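Local coordinates for protein aspartokinase 1, chloroplastic (Arabidopsis thaliana, PDB 2CDQ) that phosphorylates L-aspartate with ATP, the first step of lysine, threonine, methionine and isoleucine synthesis, and binds lysine and S-adenosylmethionine as allosteric effectors, at residues A[361-373]-A[382-396]. Numbering follows the deposited sequence.
Sequences VFSIFEELGISVD and ISLTLDPSKLWSREL. With SAM (S-adenosylmethionine), chain F; LYS (lysine), chain C.
Ile-382 meets Val-361 tip to tip, its CD1 lying 3.7 Å from Val-361 CG1. Leu-384 points from strand 382-386 toward the helix and meets the ends of the Phe-362 and Phe-365 rings. Its CD2 touches Phe-362 CE2 at 3.7 Å, and both methyls pack obliquely on Phe-365. The side chain of Val-372 crosses Leu-384 at about a right angle, with Val-372 CG1 against Leu-384 CB. Thr-385 O accepts a nearly straight bond from Asp-373 N, and Thr-385 CG2 packs on Asp-373 CB. The carboxylate of Asp-373 has its salt bridge with Lys-338. Asp-373 O accepts from NZ of a bound lysine. Gln-354 O, Gly-356 N and Ser-378 O of the second subunit also bond this lysine, so it lies at the dimer interface. Leu-386 turns CD2 back to Ile-370 CG2 and Phe-365 CE2.

Asp-387 bonds Ser-371 twice. Its backbone N donates to Ser-371 O at 3.0 Å. Its OD2 accepts from Ser-371 OG, which approaches from above the carboxylate plane. A chi1 of 174° sets this hydroxyl opposite the Ser-371 backbone N, on the Asp-387 side. The same OD2 offers its anti lone pair to Trp-392 NE1, 3.3 Å away. These two donors restrict rotation of the carboxylate and tie the indole to the Ser-371 loop. Trp-392 lays one face over the adenine of S-adenosylmethionine, with CB of Ser-371 at the indole edge. The backbone of Ser-371 reads that base: N donates to SAM N1 at 2.8 Å, and O accepts from SAM N6. Ser-393 holds the ribose through O2'. C1' lies over one face of the Arg-394 guanidinium, toward its rim, and the guanidinium also forms a salt bridge with Glu-400. Leu-396 CD2 touches SAM C8 at 3.5 Å, while its CD1 meets Ile-370 CD1. The whole is the helix-on-sheet packing of an ACT domain, with an allosteric S-adenosylmethionine pocket beside the lysine site.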
ATOM      1  N   VAL A 361      -8.036   0.584  -8.725  1.00 61.40           N
ATOM      2  CA  VAL A 361      -7.585  -0.750  -8.307  1.00 60.84           C
ATOM      3  C   VAL A 361      -8.440  -1.294  -7.165  1.00 60.66           C
ATOM      4  O   VAL A 361      -8.967  -2.401  -7.252  1.00 60.70           O
ATOM      5  CB  VAL A 361      -6.089  -0.755  -7.901  1.00 60.68           C
ATOM      6  CG1 VAL A 361      -5.722  -2.055  -7.203  1.00 60.12           C
ATOM      7  CG2 VAL A 361      -5.211  -0.557  -9.120  1.00 60.79           C
ATOM      8  N   PHE A 362      -8.592  -0.499  -6.111  1.00 60.27           N
ATOM      9  CA  PHE A 362      -9.338  -0.924  -4.938  1.00 59.90           C
ATOM     10  C   PHE A 362     -10.854  -0.783  -5.093  1.00 60.04           C
ATOM     11  O   PHE A 362     -11.625  -1.350  -4.313  1.00 60.06           O
ATOM     12  CB  PHE A 362      -8.802  -0.218  -3.702  1.00 59.54           C
ATOM     13  CG  PHE A 362      -7.388  -0.605  -3.376  1.00 59.06           C
ATOM     14  CD1 PHE A 362      -6.336   0.273  -3.630  1.00 58.51           C
ATOM     15  CD2 PHE A 362      -7.102  -1.866  -2.857  1.00 57.25           C
ATOM     16  CE1 PHE A 362      -5.032  -0.083  -3.345  1.00 57.64           C
ATOM     17  CE2 PHE A 362      -5.802  -2.233  -2.571  1.00 57.20           C
ATOM     18  CZ  PHE A 362      -4.762  -1.343  -2.812  1.00 57.79           C
ATOM     19  N   SER A 363     -11.277  -0.044  -6.112  1.00 60.07           N
ATOM     20  CA  SER A 363     -12.681  -0.021  -6.477  1.00 60.08           C
ATOM     21  C   SER A 363     -13.095  -1.387  -7.020  1.00 60.16           C
ATOM     22  O   SER A 363     -14.150  -1.903  -6.656  1.00 60.19           O
ATOM     23  CB  SER A 363     -12.965   1.064  -7.505  1.00 59.92           C
ATOM     24  OG  SER A 363     -14.347   1.101  -7.784  1.00 60.06           O
ATOM     25  N   ILE A 364     -12.254  -1.963  -7.881  1.00 60.24           N
ATOM     26  CA  ILE A 364     -12.479  -3.300  -8.431  1.00 60.28           C
ATOM     27  C   ILE A 364     -12.714  -4.303  -7.309  1.00 60.56           C
ATOM     28  O   ILE A 364     -13.718  -5.026  -7.313  1.00 60.63           O
ATOM     29  CB  ILE A 364     -11.299  -3.757  -9.316  1.00 60.19           C
ATOM     30  CG1 ILE A 364     -11.310  -2.992 -10.643  1.00 60.21           C
ATOM     31  CG2 ILE A 364     -11.351  -5.267  -9.565  1.00 59.98           C
ATOM     32  CD1 ILE A 364      -9.980  -3.003 -11.383  1.00 60.25           C
ATOM     33  N   PHE A 365     -11.796  -4.326  -6.344  1.00 60.85           N
ATOM     34  CA  PHE A 365     -11.913  -5.204  -5.184  1.00 60.97           C
ATOM     35  C   PHE A 365     -13.239  -4.995  -4.436  1.00 61.28           C
ATOM     36  O   PHE A 365     -13.914  -5.969  -4.102  1.00 61.31           O
ATOM     37  CB  PHE A 365     -10.704  -5.042  -4.257  1.00 60.71           C
ATOM     38  CG  PHE A 365      -9.455  -5.714  -4.765  1.00 60.14           C
ATOM     39  CD1 PHE A 365      -8.482  -4.985  -5.442  1.00 59.46           C
ATOM     40  CD2 PHE A 365      -9.251  -7.079  -4.571  1.00 59.78           C
ATOM     41  CE1 PHE A 365      -7.319  -5.601  -5.916  1.00 58.48           C
ATOM     42  CE2 PHE A 365      -8.093  -7.705  -5.044  1.00 59.15           C
ATOM     43  CZ  PHE A 365      -7.126  -6.962  -5.718  1.00 58.53           C
ATOM     44  N   GLU A 366     -13.607  -3.732  -4.202  1.00 61.69           N
ATOM     45  CA  GLU A 366     -14.859  -3.375  -3.505  1.00 62.20           C
ATOM     46  C   GLU A 366     -16.109  -3.856  -4.252  1.00 62.38           C
ATOM     47  O   GLU A 366     -17.066  -4.346  -3.641  1.00 62.24           O
ATOM     48  CB  GLU A 366     -14.937  -1.860  -3.275  1.00 62.22           C
ATOM     49  CG  GLU A 366     -16.152  -1.411  -2.471  1.00 62.88           C
ATOM     50  CD  GLU A 366     -16.344   0.101  -2.478  1.00 64.23           C
ATOM     51  OE1 GLU A 366     -16.094   0.744  -3.528  1.00 65.14           O
ATOM     52  OE2 GLU A 366     -16.762   0.648  -1.432  1.00 64.46           O
ATOM     53  N   GLU A 367     -16.086  -3.709  -5.575  1.00 62.72           N
ATOM     54  CA  GLU A 367     -17.173  -4.176  -6.433  1.00 62.90           C
ATOM     55  C   GLU A 367     -17.242  -5.701  -6.479  1.00 62.54           C
ATOM     56  O   GLU A 367     -18.299  -6.262  -6.747  1.00 62.74           O
ATOM     57  CB  GLU A 367     -17.045  -3.590  -7.847  1.00 63.09           C
ATOM     58  CG  GLU A 367     -17.438  -2.116  -7.949  1.00 64.74           C
ATOM     59  CD  GLU A 367     -18.875  -1.858  -7.498  1.00 67.55           C
ATOM     60  OE1 GLU A 367     -19.819  -2.188  -8.258  1.00 68.40           O
ATOM     61  OE2 GLU A 367     -19.062  -1.321  -6.380  1.00 68.57           O
ATOM     62  N   LEU A 368     -16.119  -6.363  -6.209  1.00 62.08           N
ATOM     63  CA  LEU A 368     -16.072  -7.825  -6.199  1.00 61.59           C
ATOM     64  C   LEU A 368     -16.129  -8.429  -4.792  1.00 61.24           C
ATOM     65  O   LEU A 368     -15.919  -9.637  -4.614  1.00 61.11           O
ATOM     66  CB  LEU A 368     -14.856  -8.337  -6.978  1.00 61.70           C
ATOM     67  CG  LEU A 368     -15.127  -8.732  -8.435  1.00 61.67           C
ATOM     68  CD1 LEU A 368     -15.339  -7.508  -9.339  1.00 61.69           C
ATOM     69  CD2 LEU A 368     -13.986  -9.597  -8.944  1.00 61.98           C
ATOM     70  N   GLY A 369     -16.422  -7.575  -3.808  1.00 60.71           N
ATOM     71  CA  GLY A 369     -16.641  -7.984  -2.415  1.00 59.91           C
ATOM     72  C   GLY A 369     -15.460  -8.605  -1.683  1.00 59.42           C
ATOM     73  O   GLY A 369     -15.655  -9.386  -0.745  1.00 59.38           O
ATOM     74  N   ILE A 370     -14.242  -8.250  -2.100  1.00 58.82           N
ATOM     75  CA  ILE A 370     -13.016  -8.818  -1.525  1.00 58.13           C
ATOM     76  C   ILE A 370     -12.273  -7.822  -0.626  1.00 57.81           C
ATOM     77  O   ILE A 370     -12.057  -6.662  -1.003  1.00 57.91           O
ATOM     78  CB  ILE A 370     -12.051  -9.345  -2.623  1.00 57.96           C
ATOM     79  CG1 ILE A 370     -12.711 -10.458  -3.440  1.00 57.48           C
ATOM     80  CG2 ILE A 370     -10.759  -9.861  -2.004  1.00 58.14           C
ATOM     81  CD1 ILE A 370     -11.811 -11.055  -4.507  1.00 56.93           C
ATOM     82  N   SER A 371     -11.883  -8.289   0.558  1.00 57.05           N
ATOM     83  CA  SER A 371     -11.057  -7.503   1.463  1.00 56.33           C
ATOM     84  C   SER A 371      -9.571  -7.845   1.319  1.00 56.16           C
ATOM     85  O   SER A 371      -9.168  -9.007   1.436  1.00 55.98           O
ATOM     86  CB  SER A 371     -11.518  -7.673   2.908  1.00 56.16           C
ATOM     87  OG  SER A 371     -10.634  -7.014   3.797  1.00 55.37           O
ATOM     88  N   VAL A 372      -8.782  -6.802   1.055  1.00 55.99           N
ATOM     89  CA  VAL A 372      -7.326  -6.854   0.897  1.00 55.88           C
ATOM     90  C   VAL A 372      -6.665  -6.652   2.263  1.00 55.71           C
ATOM     91  O   VAL A 372      -7.190  -5.930   3.100  1.00 55.81           O
ATOM     92  CB  VAL A 372      -6.857  -5.719  -0.053  1.00 55.95           C
ATOM     93  CG1 VAL A 372      -5.353  -5.797  -0.322  1.00 56.55           C
ATOM     94  CG2 VAL A 372      -7.634  -5.749  -1.363  1.00 55.86           C
ATOM     95  N   ASP A 373      -5.516  -7.287   2.487  1.00 55.41           N
ATOM     96  CA  ASP A 373      -4.810  -7.187   3.769  1.00 55.14           C
ATOM     97  C   ASP A 373      -3.583  -6.269   3.684  1.00 54.65           C
ATOM     98  O   ASP A 373      -3.673  -5.073   3.975  1.00 54.81           O
ATOM     99  CB  ASP A 373      -4.428  -8.588   4.269  1.00 55.35           C
ATOM    100  CG  ASP A 373      -3.772  -8.580   5.645  1.00 56.79           C
ATOM    101  OD1 ASP A 373      -3.121  -9.587   5.980  1.00 58.02           O
ATOM    102  OD2 ASP A 373      -3.906  -7.592   6.400  1.00 58.84           O
ATOM    103  N   ILE A 382       1.824  -1.894  -7.861  1.00 54.10           N
ATOM    104  CA  ILE A 382       1.274  -2.062  -6.528  1.00 54.28           C
ATOM    105  C   ILE A 382       1.010  -3.550  -6.267  1.00 54.14           C
ATOM    106  O   ILE A 382       0.436  -4.250  -7.101  1.00 54.11           O
ATOM    107  CB  ILE A 382       0.090  -1.059  -6.200  1.00 54.42           C
ATOM    108  CG1 ILE A 382      -0.970  -1.684  -5.294  1.00 54.65           C
ATOM    109  CG2 ILE A 382      -0.547  -0.481  -7.472  1.00 54.50           C
ATOM    110  CD1 ILE A 382      -2.217  -2.118  -6.037  1.00 56.57           C
ATOM    111  N   SER A 383       1.503  -4.031  -5.131  1.00 54.07           N
ATOM    112  CA  SER A 383       1.365  -5.426  -4.740  1.00 53.81           C
ATOM    113  C   SER A 383       0.536  -5.494  -3.476  1.00 53.78           C
ATOM    114  O   SER A 383       0.583  -4.590  -2.640  1.00 53.90           O
ATOM    115  CB  SER A 383       2.733  -6.048  -4.501  1.00 53.67           C
ATOM    116  OG  SER A 383       3.618  -5.727  -5.559  1.00 53.91           O
ATOM    117  N   LEU A 384      -0.236  -6.562  -3.347  1.00 53.66           N
ATOM    118  CA  LEU A 384      -1.170  -6.687  -2.245  1.00 53.71           C
ATOM    119  C   LEU A 384      -1.435  -8.134  -1.917  1.00 53.93           C
ATOM    120  O   LEU A 384      -1.159  -9.029  -2.716  1.00 53.97           O
ATOM    121  CB  LEU A 384      -2.486  -5.960  -2.547  1.00 53.74           C
ATOM    122  CG  LEU A 384      -3.318  -6.325  -3.780  1.00 53.34           C
ATOM    123  CD1 LEU A 384      -4.260  -7.481  -3.500  1.00 52.25           C
ATOM    124  CD2 LEU A 384      -4.099  -5.109  -4.217  1.00 53.57           C
ATOM    125  N   THR A 385      -1.999  -8.347  -0.738  1.00 54.17           N
ATOM    126  CA  THR A 385      -2.243  -9.678  -0.237  1.00 54.49           C
ATOM    127  C   THR A 385      -3.691  -9.703   0.245  1.00 54.64           C
ATOM    128  O   THR A 385      -4.176  -8.718   0.793  1.00 54.82           O
ATOM    129  CB  THR A 385      -1.200 -10.015   0.864  1.00 54.54           C
ATOM    130  OG1 THR A 385      -0.660 -11.322   0.648  1.00 55.39           O
ATOM    131  CG2 THR A 385      -1.773  -9.910   2.249  1.00 54.22           C
ATOM    132  N   LEU A 386      -4.403 -10.796  -0.008  1.00 54.90           N
ATOM    133  CA  LEU A 386      -5.827 -10.868   0.349  1.00 55.27           C
ATOM    134  C   LEU A 386      -6.007 -11.376   1.766  1.00 55.61           C
ATOM    135  O   LEU A 386      -5.242 -12.227   2.210  1.00 55.82           O
ATOM    136  CB  LEU A 386      -6.589 -11.767  -0.624  1.00 55.05           C
ATOM    137  CG  LEU A 386      -6.451 -11.407  -2.100  1.00 54.78           C
ATOM    138  CD1 LEU A 386      -7.044 -12.499  -2.974  1.00 54.76           C
ATOM    139  CD2 LEU A 386      -7.100 -10.069  -2.375  1.00 54.14           C
ATOM    140  N   ASP A 387      -7.012 -10.859   2.471  1.00 56.08           N
ATOM    141  CA  ASP A 387      -7.316 -11.310   3.835  1.00 56.70           C
ATOM    142  C   ASP A 387      -7.118 -12.820   3.953  1.00 56.87           C
ATOM    143  O   ASP A 387      -7.539 -13.566   3.063  1.00 57.14           O
ATOM    144  CB  ASP A 387      -8.761 -10.972   4.208  1.00 56.86           C
ATOM    145  CG  ASP A 387      -8.920  -9.582   4.807  1.00 57.73           C
ATOM    146  OD1 ASP A 387      -7.909  -8.902   5.082  1.00 58.56           O
ATOM    147  OD2 ASP A 387     -10.082  -9.177   5.020  1.00 58.27           O
ATOM    148  N   PRO A 388      -6.466 -13.281   5.037  1.00 57.02           N
ATOM    149  CA  PRO A 388      -6.333 -14.726   5.236  1.00 57.22           C
ATOM    150  C   PRO A 388      -7.715 -15.356   5.320  1.00 57.48           C
ATOM    151  O   PRO A 388      -8.636 -14.735   5.855  1.00 57.45           O
ATOM    152  CB  PRO A 388      -5.614 -14.835   6.586  1.00 57.21           C
ATOM    153  CG  PRO A 388      -4.918 -13.526   6.764  1.00 56.87           C
ATOM    154  CD  PRO A 388      -5.822 -12.513   6.119  1.00 57.12           C
ATOM    155  N   SER A 389      -7.867 -16.564   4.784  1.00 57.89           N
ATOM    156  CA  SER A 389      -9.190 -17.195   4.680  1.00 58.36           C
ATOM    157  C   SER A 389      -9.880 -17.455   6.025  1.00 58.67           C
ATOM    158  O   SER A 389     -11.108 -17.383   6.109  1.00 58.70           O
ATOM    159  CB  SER A 389      -9.115 -18.489   3.878  1.00 58.27           C
ATOM    160  OG  SER A 389      -8.316 -19.441   4.558  1.00 58.78           O
ATOM    161  N   LYS A 390      -9.097 -17.743   7.069  1.00 59.05           N
ATOM    162  CA  LYS A 390      -9.652 -18.026   8.402  1.00 59.56           C
ATOM    163  C   LYS A 390     -10.414 -16.832   8.993  1.00 59.64           C
ATOM    164  O   LYS A 390     -11.178 -16.977   9.946  1.00 59.86           O
ATOM    165  CB  LYS A 390      -8.570 -18.542   9.364  1.00 59.74           C
ATOM    166  CG  LYS A 390      -7.743 -17.476  10.088  1.00 60.44           C
ATOM    167  CD  LYS A 390      -6.472 -18.101  10.661  1.00 62.08           C
ATOM    168  CE  LYS A 390      -5.775 -17.187  11.653  1.00 63.27           C
ATOM    169  NZ  LYS A 390      -6.144 -17.486  13.072  1.00 64.50           N
ATOM    170  N   LEU A 391     -10.201 -15.663   8.405  1.00 59.77           N
ATOM    171  CA  LEU A 391     -10.893 -14.442   8.786  1.00 59.93           C
ATOM    172  C   LEU A 391     -12.296 -14.415   8.193  1.00 60.01           C
ATOM    173  O   LEU A 391     -13.101 -13.544   8.529  1.00 59.95           O
ATOM    174  CB  LEU A 391     -10.106 -13.247   8.258  1.00 60.01           C
ATOM    175  CG  LEU A 391     -10.193 -11.913   8.980  1.00 60.36           C
ATOM    176  CD1 LEU A 391      -9.220 -11.913  10.134  1.00 61.12           C
ATOM    177  CD2 LEU A 391      -9.847 -10.813   8.007  1.00 60.75           C
ATOM    178  N   TRP A 392     -12.571 -15.365   7.299  1.00 60.17           N
ATOM    179  CA  TRP A 392     -13.844 -15.450   6.586  1.00 60.33           C
ATOM    180  C   TRP A 392     -14.498 -16.830   6.719  1.00 60.83           C
ATOM    181  O   TRP A 392     -14.065 -17.650   7.529  1.00 61.01           O
ATOM    182  CB  TRP A 392     -13.638 -15.080   5.119  1.00 60.08           C
ATOM    183  CG  TRP A 392     -13.250 -13.650   4.946  1.00 59.05           C
ATOM    184  CD1 TRP A 392     -11.987 -13.157   4.810  1.00 58.19           C
ATOM    185  CD2 TRP A 392     -14.131 -12.520   4.913  1.00 58.16           C
ATOM    186  NE1 TRP A 392     -12.023 -11.788   4.682  1.00 57.73           N
ATOM    187  CE2 TRP A 392     -13.326 -11.369   4.741  1.00 57.88           C
ATOM    188  CE3 TRP A 392     -15.521 -12.367   5.003  1.00 57.79           C
ATOM    189  CZ2 TRP A 392     -13.865 -10.078   4.663  1.00 57.50           C
ATOM    190  CZ3 TRP A 392     -16.058 -11.084   4.923  1.00 57.70           C
ATOM    191  CH2 TRP A 392     -15.229  -9.956   4.753  1.00 57.38           C
ATOM    192  N   SER A 393     -15.540 -17.081   5.930  1.00 61.30           N
ATOM    193  CA  SER A 393     -16.313 -18.317   6.055  1.00 61.85           C
ATOM    194  C   SER A 393     -15.831 -19.416   5.109  1.00 62.14           C
ATOM    195  O   SER A 393     -16.081 -20.603   5.329  1.00 62.20           O
ATOM    196  CB  SER A 393     -17.798 -18.037   5.811  1.00 61.88           C
ATOM    197  OG  SER A 393     -18.043 -17.751   4.444  1.00 62.11           O
ATOM    198  N   ARG A 394     -15.137 -19.007   4.055  1.00 62.53           N
ATOM    199  CA  ARG A 394     -14.745 -19.905   2.983  1.00 62.79           C
ATOM    200  C   ARG A 394     -13.446 -19.383   2.356  1.00 63.13           C
ATOM    201  O   ARG A 394     -13.043 -18.241   2.598  1.00 63.13           O
ATOM    202  CB  ARG A 394     -15.891 -19.973   1.959  1.00 62.67           C
ATOM    203  CG  ARG A 394     -15.534 -20.527   0.589  1.00 62.76           C
ATOM    204  CD  ARG A 394     -16.745 -20.677  -0.337  1.00 62.99           C
ATOM    205  NE  ARG A 394     -17.530 -19.451  -0.535  1.00 62.65           N
ATOM    206  CZ  ARG A 394     -17.206 -18.456  -1.364  1.00 62.51           C
ATOM    207  NH1 ARG A 394     -16.080 -18.487  -2.078  1.00 61.42           N
ATOM    208  NH2 ARG A 394     -18.011 -17.406  -1.468  1.00 62.63           N
ATOM    209  N   GLU A 395     -12.775 -20.227   1.582  1.00 63.50           N
ATOM    210  CA  GLU A 395     -11.693 -19.763   0.724  1.00 63.85           C
ATOM    211  C   GLU A 395     -12.301 -19.242  -0.567  1.00 63.81           C
ATOM    212  O   GLU A 395     -13.346 -19.733  -1.005  1.00 63.94           O
ATOM    213  CB  GLU A 395     -10.730 -20.899   0.410  1.00 63.99           C
ATOM    214  CG  GLU A 395      -9.898 -21.334   1.600  1.00 65.44           C
ATOM    215  CD  GLU A 395      -8.793 -22.312   1.229  1.00 67.55           C
ATOM    216  OE1 GLU A 395      -8.967 -23.119   0.282  1.00 68.27           O
ATOM    217  OE2 GLU A 395      -7.742 -22.275   1.907  1.00 68.76           O
ATOM    218  N   LEU A 396     -11.658 -18.246  -1.171  1.00 63.68           N
ATOM    219  CA  LEU A 396     -12.074 -17.770  -2.491  1.00 63.46           C
ATOM    220  C   LEU A 396     -11.868 -18.882  -3.520  1.00 63.38           C
ATOM    221  O   LEU A 396     -10.817 -19.526  -3.535  1.00 63.37           O
ATOM    222  CB  LEU A 396     -11.286 -16.520  -2.890  1.00 63.40           C
ATOM    223  CG  LEU A 396     -11.399 -15.280  -1.999  1.00 63.09           C
ATOM    224  CD1 LEU A 396     -10.353 -14.239  -2.394  1.00 62.72           C
ATOM    225  CD2 LEU A 396     -12.794 -14.686  -2.069  1.00 62.33           C
TER
HETATM  226  N   SAM F1500     -19.354 -12.950  -6.389  1.00 89.55           N
HETATM  227  CA  SAM F1500     -19.512 -13.019  -4.939  1.00 89.83           C
HETATM  228  C   SAM F1500     -20.288 -11.827  -4.372  1.00 90.71           C
HETATM  229  O   SAM F1500     -21.102 -11.976  -3.456  1.00 90.89           O
HETATM  230  OXT SAM F1500     -20.118 -10.688  -4.811  1.00 90.70           O
HETATM  231  CB  SAM F1500     -18.148 -13.139  -4.265  1.00 89.37           C
HETATM  232  CG  SAM F1500     -18.182 -13.628  -2.813  1.00 88.17           C
HETATM  233  SD  SAM F1500     -17.505 -12.392  -1.679  1.00 86.25           S
HETATM  234  CE  SAM F1500     -15.732 -12.528  -2.021  1.00 86.03           C
HETATM  235  C5' SAM F1500     -17.706 -13.054   0.006  1.00 82.95           C
HETATM  236  C4' SAM F1500     -17.397 -14.533   0.265  1.00 79.45           C
HETATM  237  O4' SAM F1500     -16.043 -14.840   0.003  1.00 77.63           O
HETATM  238  C3' SAM F1500     -17.638 -14.905   1.721  1.00 78.61           C
HETATM  239  O3' SAM F1500     -18.351 -16.118   1.756  1.00 78.88           O
HETATM  240  C2' SAM F1500     -16.268 -15.105   2.342  1.00 77.62           C
HETATM  241  O2' SAM F1500     -16.238 -16.222   3.207  1.00 77.98           O
HETATM  242  C1' SAM F1500     -15.367 -15.350   1.146  1.00 75.74           C
HETATM  243  N9  SAM F1500     -14.034 -14.719   1.261  1.00 72.58           N
HETATM  244  C8  SAM F1500     -12.840 -15.386   1.354  1.00 71.69           C
HETATM  245  N7  SAM F1500     -11.833 -14.489   1.415  1.00 70.65           N
HETATM  246  C5  SAM F1500     -12.363 -13.252   1.354  1.00 70.47           C
HETATM  247  C6  SAM F1500     -11.787 -11.983   1.376  1.00 70.16           C
HETATM  248  N6  SAM F1500     -10.469 -11.836   1.473  1.00 69.41           N
HETATM  249  N1  SAM F1500     -12.600 -10.870   1.299  1.00 70.11           N
HETATM  250  C2  SAM F1500     -13.971 -11.019   1.202  1.00 69.98           C
HETATM  251  N3  SAM F1500     -14.533 -12.282   1.181  1.00 69.91           N
HETATM  252  C4  SAM F1500     -13.745 -13.380   1.253  1.00 70.61           C
HETATM  253  N   LYS C 600     -10.889  -2.092   3.508  1.00 52.57           N
HETATM  254  CA  LYS C 600      -9.637  -2.804   3.186  1.00 52.60           C
HETATM  255  C   LYS C 600      -9.997  -3.674   2.007  1.00 53.26           C
HETATM  256  O   LYS C 600     -10.975  -3.393   1.294  1.00 53.67           O
HETATM  257  CB  LYS C 600      -9.195  -3.657   4.384  1.00 52.07           C
HETATM  258  CG  LYS C 600      -7.671  -3.766   4.557  1.00 50.29           C
HETATM  259  CD  LYS C 600      -7.030  -2.472   5.017  1.00 45.34           C
HETATM  260  CE  LYS C 600      -5.499  -2.580   5.029  1.00 43.31           C
HETATM  261  NZ  LYS C 600      -4.917  -3.409   6.139  1.00 38.78           N
HETATM  262  OXT LYS C 600      -9.327  -4.670   1.746  1.00 53.61           O